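Long-range contacts in Phospholipase/Carboxylesterase (Dyadobacter fermentans, PDB 4H0C), which belongs to the alpha/beta hydrolase superfamily and probably hydrolyses carboxylic esters, perhaps including palmitoyl thioesters on proteins: residues H29-T34 against N59-P64; Y5-Q10 against P55-N60. One frame throughout, in Å; residues are numbered along the deposited sequence.

From the N terminus, residues 5-10 lead into the edge strand 11-15, and the chain continues through strand 23-28, the loop 29-34, helix 35-39 and strand 50-55. Contact 2 closes this long loop by setting 5-10 against 55-60. Contact 1 starts inside it, at 29-34, and ends slightly later, at 59-64, so the two closures cross instead of nesting. Both finish on the loop after strand 50-55, with Asn-59 and Asn-60 in common. Because strand 50-55 lies between 11-15 and 23-28 in the sheet, its trailing loop is pinned from both neighbours, and bonds from Tyr-5 and His-7 join the two contacts.

Contact 1 of 2, residues H29-T34 against N59-P64; sequences HGRGGT and NNSWYP. With CIT (citric acid), chain C.
Gly-32 N lies nearly in line with the Asn-60 carbonyl, 2.7 Å from Asn-60 O, though its N-H is bent (134°). Trp-62 NE1 gives its proton to His-29 O at 2.9 Å, the acceptor lying near the indole plane, and Arg-31 NH1 adds a weak bond to Tyr-63 O.

Aromatic packing comes next. The His-29 and Trp-62 rings form an offset stack, with His-29 and five-membered-ring centroids 4.7 Å apart and planes at 27°. Trp-62 NE1 sits over the centre of one imidazole face, while Gly-33 O lies above the rim of the other. The imidazole is fixed in rotation: His-29 ND1 donates to Gly-30 O at 2.8 Å, in the ring plane, and NE2 meets Ala-57 N. Gly-30 O also takes Gly-33 N from its opposite face, closing a type II turn in which Gly-32 has positive phi.

The charged part is Arg-31. Its chain runs extended and then bends at chi3 (-59°), which brings the guanidinium edge to a citrate: Arg-31 NE reaches citrate O1 at 2.6 Å. Tyr-63 OH donates to citrate O5 at 2.7 Å. A water links Arg-31 NH1 to Ser-61 OG, whose hydroxyl also bonds Gln-109.

The citrate, probably from the crystallisation liquor, also bonds Ser-108, the likely nucleophile. The loop after strand 23-28 corresponds by position to the oxyanion-hole loop of alpha/beta hydrolases and probably serves that role here. The stack and backbone bonds hold the loops together, and Arg-31 and Tyr-63 can grip an anion beside the probable active site, as the citrate indicates.

Contact 2 of 2, residues Y5-Q10 against P55-N60; sequences YTHSKQ and PQATNN
The side-chain amide of Asn-59 reaches obliquely over one face of the Tyr-5 ring: ND2 stands 3.4 Å above the plane, over the ring centre, with amide and ring planes 67° apart. Tyr-5 CG lies between its backbone N and carbonyl carbon (chi1 63°), which lays the ring under Asn-59 and alongside Thr-58, and its hydroxyl bonds Ser-61 O. With an alanine here, the Asn-59 amide would probably lose the aromatic face beneath it and be freer to turn, and Ser-61 O would lose its hydroxyl donor.

Beside this, His-7 works as a two-ended bridge. Thr-58 N donates to His-7 ND1 at 3.0 Å, within the imidazole plane, and NE2 meets Trp-62 O. With both nitrogens engaged, the ring is held in rotation, and it is probably neutral with its proton on NE2. Ala-57 CB packs against His-7 CE1 at 3.8 Å.

Farther along, Gln-56 N donates to Gln-10 O at 2.8 Å in a nearly straight bond (167°), and Pro-55 CA makes a CA-H...O contact to the same oxygen. Gln-10 CB and Gln-56 CB touch at 3.9 Å. Gln-56 then folds back: NE2 meets a lone pair of Ala-57 O at 3.1 Å, while OE1 takes Ala-35 N at the start of helix 35-39. A water lies near Ser-8 O, Gln-56 O and Thr-58 OG1.

The contact thus joins the approach to edge strand 11-15 with the exit from strand 50-55, and helix 77-94 lies against both, touching Tyr-5 through Ala-77, His-7 through Ala-81 and Pro-55 through Leu-84.

Contact 1 of 2, residues H29-T34 against N59-P64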
loop_
_atom_site.group_PDB
_atom_site.type_symbol
_atom_site.label_atom_id
_atom_site.label_comp_id
_atom_site.label_asym_id
_atom_site.label_seq_id
_atom_site.Cartn_x
_atom_site.Cartn_y
_atom_site.Cartn_z
ATOM N N HIS A 29 1.386 -5.748 -4.976
ATOM C CA HIS A 29 1.985 -7.032 -4.652
ATOM C C HIS A 29 3.297 -6.901 -3.915
ATOM O O HIS A 29 3.943 -5.825 -3.895
ATOM C CB HIS A 29 2.174 -7.888 -5.909
ATOM C CG HIS A 29 3.237 -7.370 -6.878
ATOM N ND1 HIS A 29 4.584 -7.510 -6.660
ATOM C CD2 HIS A 29 3.103 -6.767 -8.128
ATOM C CE1 HIS A 29 5.263 -6.993 -7.722
ATOM N NE2 HIS A 29 4.354 -6.522 -8.607
ATOM N N GLY A 30 3.710 -8.013 -3.327
ATOM C CA GLY A 30 4.954 -8.070 -2.580
ATOM C C GLY A 30 6.183 -8.440 -3.402
ATOM O O GLY A 30 6.106 -8.620 -4.619
ATOM N N ARG A 31 7.318 -8.555 -2.721
ATOM C CA ARG A 31 8.598 -8.855 -3.379
ATOM C C ARG A 31 8.556 -10.236 -4.032
ATOM O O ARG A 31 8.215 -11.236 -3.373
ATOM C CB ARG A 31 9.758 -8.776 -2.385
ATOM C CG ARG A 31 11.137 -8.782 -3.037
ATOM C CD ARG A 31 12.239 -8.834 -1.980
ATOM N NE ARG A 31 12.131 -7.674 -1.078
ATOM C CZ ARG A 31 12.697 -6.485 -1.303
ATOM N NH1 ARG A 31 13.457 -6.285 -2.379
ATOM N NH2 ARG A 31 12.511 -5.494 -0.448
ATOM N N GLY A 32 8.923 -10.289 -5.308
ATOM C CA GLY A 32 8.868 -11.544 -6.072
ATOM C C GLY A 32 7.464 -11.931 -6.510
ATOM O O GLY A 32 7.259 -13.019 -7.058
ATOM N N GLY A 33 6.496 -11.044 -6.281
ATOM C CA GLY A 33 5.092 -11.353 -6.516
ATOM C C GLY A 33 4.586 -10.799 -7.822
ATOM O O GLY A 33 5.346 -10.199 -8.602
ATOM N N THR A 34 3.298 -11.005 -8.082
ATOM C CA THR A 34 2.718 -10.539 -9.341
ATOM C C THR A 34 1.406 -9.855 -9.106
ATOM O O THR A 34 0.734 -10.099 -8.091
ATOM C CB THR A 34 2.497 -11.692 -10.368
ATOM O OG1 THR A 34 1.495 -12.587 -9.877
ATOM C CG2 THR A 34 3.793 -12.469 -10.635
ATOM N N ASN A 59 10.957 -6.587 -12.640
ATOM C CA ASN A 59 11.741 -7.527 -11.816
ATOM C C ASN A 59 10.936 -8.159 -10.674
ATOM O O ASN A 59 11.510 -8.767 -9.743
ATOM C CB ASN A 59 13.015 -6.862 -11.301
ATOM C CG ASN A 59 13.961 -6.465 -12.428
ATOM O OD1 ASN A 59 14.094 -7.195 -13.407
ATOM N ND2 ASN A 59 14.622 -5.306 -12.296
ATOM N N ASN A 60 9.608 -8.044 -10.771
ATOM C CA ASN A 60 8.682 -8.499 -9.724
ATOM C C ASN A 60 9.058 -7.942 -8.347
ATOM O O ASN A 60 8.778 -8.564 -7.317
ATOM C CB ASN A 60 8.633 -10.034 -9.643
ATOM C CG ASN A 60 7.948 -10.684 -10.826
ATOM O OD1 ASN A 60 7.422 -10.025 -11.711
ATOM N ND2 ASN A 60 7.951 -12.003 -10.832
ATOM N N SER A 61 9.682 -6.762 -8.329
ATOM C CA SER A 61 10.128 -6.167 -7.081
ATOM C C SER A 61 10.154 -4.654 -7.194
ATOM O O SER A 61 10.818 -4.100 -8.090
ATOM C CB SER A 61 11.518 -6.709 -6.700
ATOM O OG SER A 61 12.003 -6.082 -5.512
ATOM N N TRP A 62 9.431 -3.986 -6.284
ATOM C CA TRP A 62 9.357 -2.505 -6.278
ATOM C C TRP A 62 10.680 -1.804 -6.103
ATOM O O TRP A 62 10.912 -0.757 -6.709
ATOM C CB TRP A 62 8.306 -2.007 -5.280
ATOM C CG TRP A 62 6.940 -2.559 -5.611
ATOM C CD1 TRP A 62 6.156 -3.445 -4.866
ATOM C CD2 TRP A 62 6.151 -2.255 -6.807
ATOM N NE1 TRP A 62 4.973 -3.706 -5.514
ATOM C CE2 TRP A 62 4.916 -3.036 -6.702
ATOM C CE3 TRP A 62 6.363 -1.470 -7.931
ATOM C CZ2 TRP A 62 3.923 -2.990 -7.695
ATOM C CZ3 TRP A 62 5.372 -1.422 -8.913
ATOM C CH2 TRP A 62 4.179 -2.175 -8.797
ATOM N N TYR A 63 11.554 -2.371 -5.284
ATOM C CA TYR A 63 12.877 -1.773 -5.037
ATOM C C TYR A 63 13.769 -2.911 -4.521
ATOM O O TYR A 63 13.256 -3.871 -3.915
ATOM C CB TYR A 63 12.765 -0.584 -4.025
ATOM C CG TYR A 63 11.884 -0.880 -2.829
ATOM C CD1 TYR A 63 12.379 -1.623 -1.741
ATOM C CD2 TYR A 63 10.543 -0.481 -2.794
ATOM C CE1 TYR A 63 11.564 -1.938 -0.655
ATOM C CE2 TYR A 63 9.746 -0.756 -1.706
ATOM C CZ TYR A 63 10.249 -1.510 -0.656
ATOM O OH TYR A 63 9.453 -1.825 0.400
ATOM N N PRO A 64 15.095 -2.825 -4.756
ATOM C CA PRO A 64 15.965 -4.017 -4.618
ATOM C C PRO A 64 16.298 -4.538 -3.216
ATOM O O PRO A 64 16.588 -5.724 -3.066
ATOM C CB PRO A 64 17.261 -3.587 -5.315
ATOM C CG PRO A 64 17.248 -2.083 -5.221
ATOM C CD PRO A 64 15.798 -1.707 -5.411
HETATM C C1 CIT C . 10.513 -7.770 2.041
HETATM O O1 CIT C . 11.635 -7.678 1.515
HETATM O O2 CIT C . 9.561 -8.330 1.464
HETATM C C2 CIT C . 10.316 -7.181 3.421
HETATM C C3 CIT C . 9.727 -5.764 3.319
HETATM O O7 CIT C . 8.519 -5.790 2.561
HETATM C C4 CIT C . 9.397 -5.191 4.697
HETATM C C5 CIT C . 8.004 -5.605 5.131
HETATM O O3 CIT C . 7.080 -4.749 5.115
HETATM O O4 CIT C . 7.830 -6.792 5.499
HETATM C C6 CIT C . 10.650 -4.808 2.593
HETATM O O5 CIT C . 10.181 -4.163 1.619
HETATM O O6 CIT C . 11.812 -4.676 3.014
HETATM O O HOH W 1 14.190 -7.592 -4.644
#

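Contact 2 of 2, residues Y5-Q10 against P55-N60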
loop_
_atom_site.group_PDB
_atom_site.type_symbol
_atom_site.label_atom_id
_atom_site.label_comp_id
_atom_site.label_asym_id
_atom_site.label_seq_id
_atom_site.Cartn_x
_atom_site.Cartn_y
_atom_site.Cartn_z
ATOM N N TYR A 5 16.702 0.716 -12.306
ATOM C CA TYR A 5 15.669 0.234 -13.223
ATOM C C TYR A 5 14.380 1.036 -13.120
ATOM O O TYR A 5 14.169 1.763 -12.142
ATOM C CB TYR A 5 15.431 -1.287 -13.083
ATOM C CG TYR A 5 14.920 -1.797 -11.739
ATOM C CD1 TYR A 5 13.556 -2.080 -11.546
ATOM C CD2 TYR A 5 15.806 -2.071 -10.699
ATOM C CE1 TYR A 5 13.088 -2.564 -10.336
ATOM C CE2 TYR A 5 15.353 -2.572 -9.482
ATOM C CZ TYR A 5 13.991 -2.812 -9.304
ATOM O OH TYR A 5 13.516 -3.300 -8.112
ATOM N N THR A 6 13.561 0.918 -14.172
ATOM C CA THR A 6 12.298 1.620 -14.344
ATOM C C THR A 6 11.164 0.623 -14.185
ATOM O O THR A 6 11.263 -0.494 -14.673
ATOM C CB THR A 6 12.218 2.180 -15.796
ATOM O OG1 THR A 6 13.283 3.106 -16.001
ATOM C CG2 THR A 6 10.895 2.870 -16.093
ATOM N N HIS A 7 10.085 1.029 -13.519
ATOM C CA HIS A 7 8.842 0.263 -13.602
ATOM C C HIS A 7 8.080 0.771 -14.773
ATOM O O HIS A 7 7.593 1.905 -14.770
ATOM C CB HIS A 7 8.045 0.351 -12.318
ATOM C CG HIS A 7 8.767 -0.252 -11.151
ATOM N ND1 HIS A 7 8.941 -1.592 -11.026
ATOM C CD2 HIS A 7 9.413 0.335 -10.061
ATOM C CE1 HIS A 7 9.651 -1.855 -9.912
ATOM N NE2 HIS A 7 9.945 -0.687 -9.316
ATOM N N SER A 8 8.019 -0.043 -15.824
ATOM C CA SER A 8 7.227 0.318 -16.992
ATOM C C SER A 8 5.729 0.247 -16.657
ATOM O O SER A 8 5.326 -0.390 -15.678
ATOM C CB SER A 8 7.587 -0.570 -18.188
ATOM O OG SER A 8 7.210 -1.916 -17.958
ATOM N N LYS A 9 4.910 0.883 -17.490
ATOM C CA LYS A 9 3.467 0.994 -17.252
ATOM C C LYS A 9 2.755 -0.333 -17.547
ATOM O O LYS A 9 2.196 -0.530 -18.620
ATOM C CB LYS A 9 2.889 2.148 -18.077
ATOM C CG LYS A 9 1.458 2.553 -17.737
ATOM C CD LYS A 9 1.111 3.872 -18.411
ATOM C CE LYS A 9 -0.322 3.908 -18.907
ATOM N NZ LYS A 9 -0.539 5.042 -19.861
ATOM N N GLN A 10 2.818 -1.240 -16.583
ATOM C CA GLN A 10 2.161 -2.540 -16.654
ATOM C C GLN A 10 1.042 -2.546 -15.605
ATOM O O GLN A 10 1.312 -2.612 -14.402
ATOM C CB GLN A 10 3.163 -3.651 -16.346
ATOM C CG GLN A 10 4.369 -3.785 -17.266
ATOM C CD GLN A 10 5.236 -4.982 -16.883
ATOM O OE1 GLN A 10 6.327 -4.830 -16.315
ATOM N NE2 GLN A 10 4.749 -6.180 -17.179
ATOM N N PRO A 55 -0.780 -2.639 -10.407
ATOM C CA PRO A 55 0.378 -2.464 -11.282
ATOM C C PRO A 55 1.370 -3.589 -11.053
ATOM O O PRO A 55 1.482 -4.088 -9.927
ATOM C CB PRO A 55 0.977 -1.116 -10.840
ATOM C CG PRO A 55 0.513 -0.923 -9.438
ATOM C CD PRO A 55 -0.860 -1.587 -9.370
ATOM N N GLN A 56 2.069 -4.004 -12.111
ATOM C CA GLN A 56 3.069 -5.058 -11.991
ATOM C C GLN A 56 4.462 -4.450 -11.903
ATOM O O GLN A 56 4.845 -3.671 -12.777
ATOM C CB GLN A 56 3.004 -5.999 -13.212
ATOM C CG GLN A 56 4.168 -6.977 -13.292
ATOM C CD GLN A 56 4.102 -8.052 -12.213
ATOM O OE1 GLN A 56 3.062 -8.708 -12.039
ATOM N NE2 GLN A 56 5.214 -8.249 -11.485
ATOM N N ALA A 57 5.235 -4.858 -10.894
ATOM C CA ALA A 57 6.605 -4.373 -10.742
ATOM C C ALA A 57 7.538 -5.029 -11.751
ATOM O O ALA A 57 7.472 -6.238 -11.999
ATOM C CB ALA A 57 7.122 -4.596 -9.328
ATOM N N THR A 58 8.401 -4.205 -12.341
ATOM C CA THR A 58 9.513 -4.699 -13.123
ATOM C C THR A 58 10.418 -5.463 -12.166
ATOM O O THR A 58 10.568 -5.065 -11.014
ATOM C CB THR A 58 10.235 -3.523 -13.807
ATOM O OG1 THR A 58 9.339 -2.965 -14.776
ATOM C CG2 THR A 58 11.519 -3.970 -14.519
ATOM N N ASN A 59 10.957 -6.587 -12.640
ATOM C CA ASN A 59 11.741 -7.527 -11.816
ATOM C C ASN A 59 10.936 -8.159 -10.674
ATOM O O ASN A 59 11.510 -8.767 -9.743
ATOM C CB ASN A 59 13.015 -6.862 -11.301
ATOM C CG ASN A 59 13.961 -6.465 -12.428
ATOM O OD1 ASN A 59 14.094 -7.195 -13.407
ATOM N ND2 ASN A 59 14.622 -5.306 -12.296
ATOM N N ASN A 60 9.608 -8.044 -10.771
ATOM C CA ASN A 60 8.682 -8.499 -9.724
ATOM C C ASN A 60 9.058 -7.942 -8.347
ATOM O O ASN A 60 8.778 -8.564 -7.317
ATOM C CB ASN A 60 8.633 -10.034 -9.643
ATOM C CG ASN A 60 7.948 -10.684 -10.826
ATOM O OD1 ASN A 60 7.422 -10.025 -11.711
ATOM N ND2 ASN A 60 7.951 -12.003 -10.832
HETATM O O HOH W 2 6.641 -2.401 -14.298
#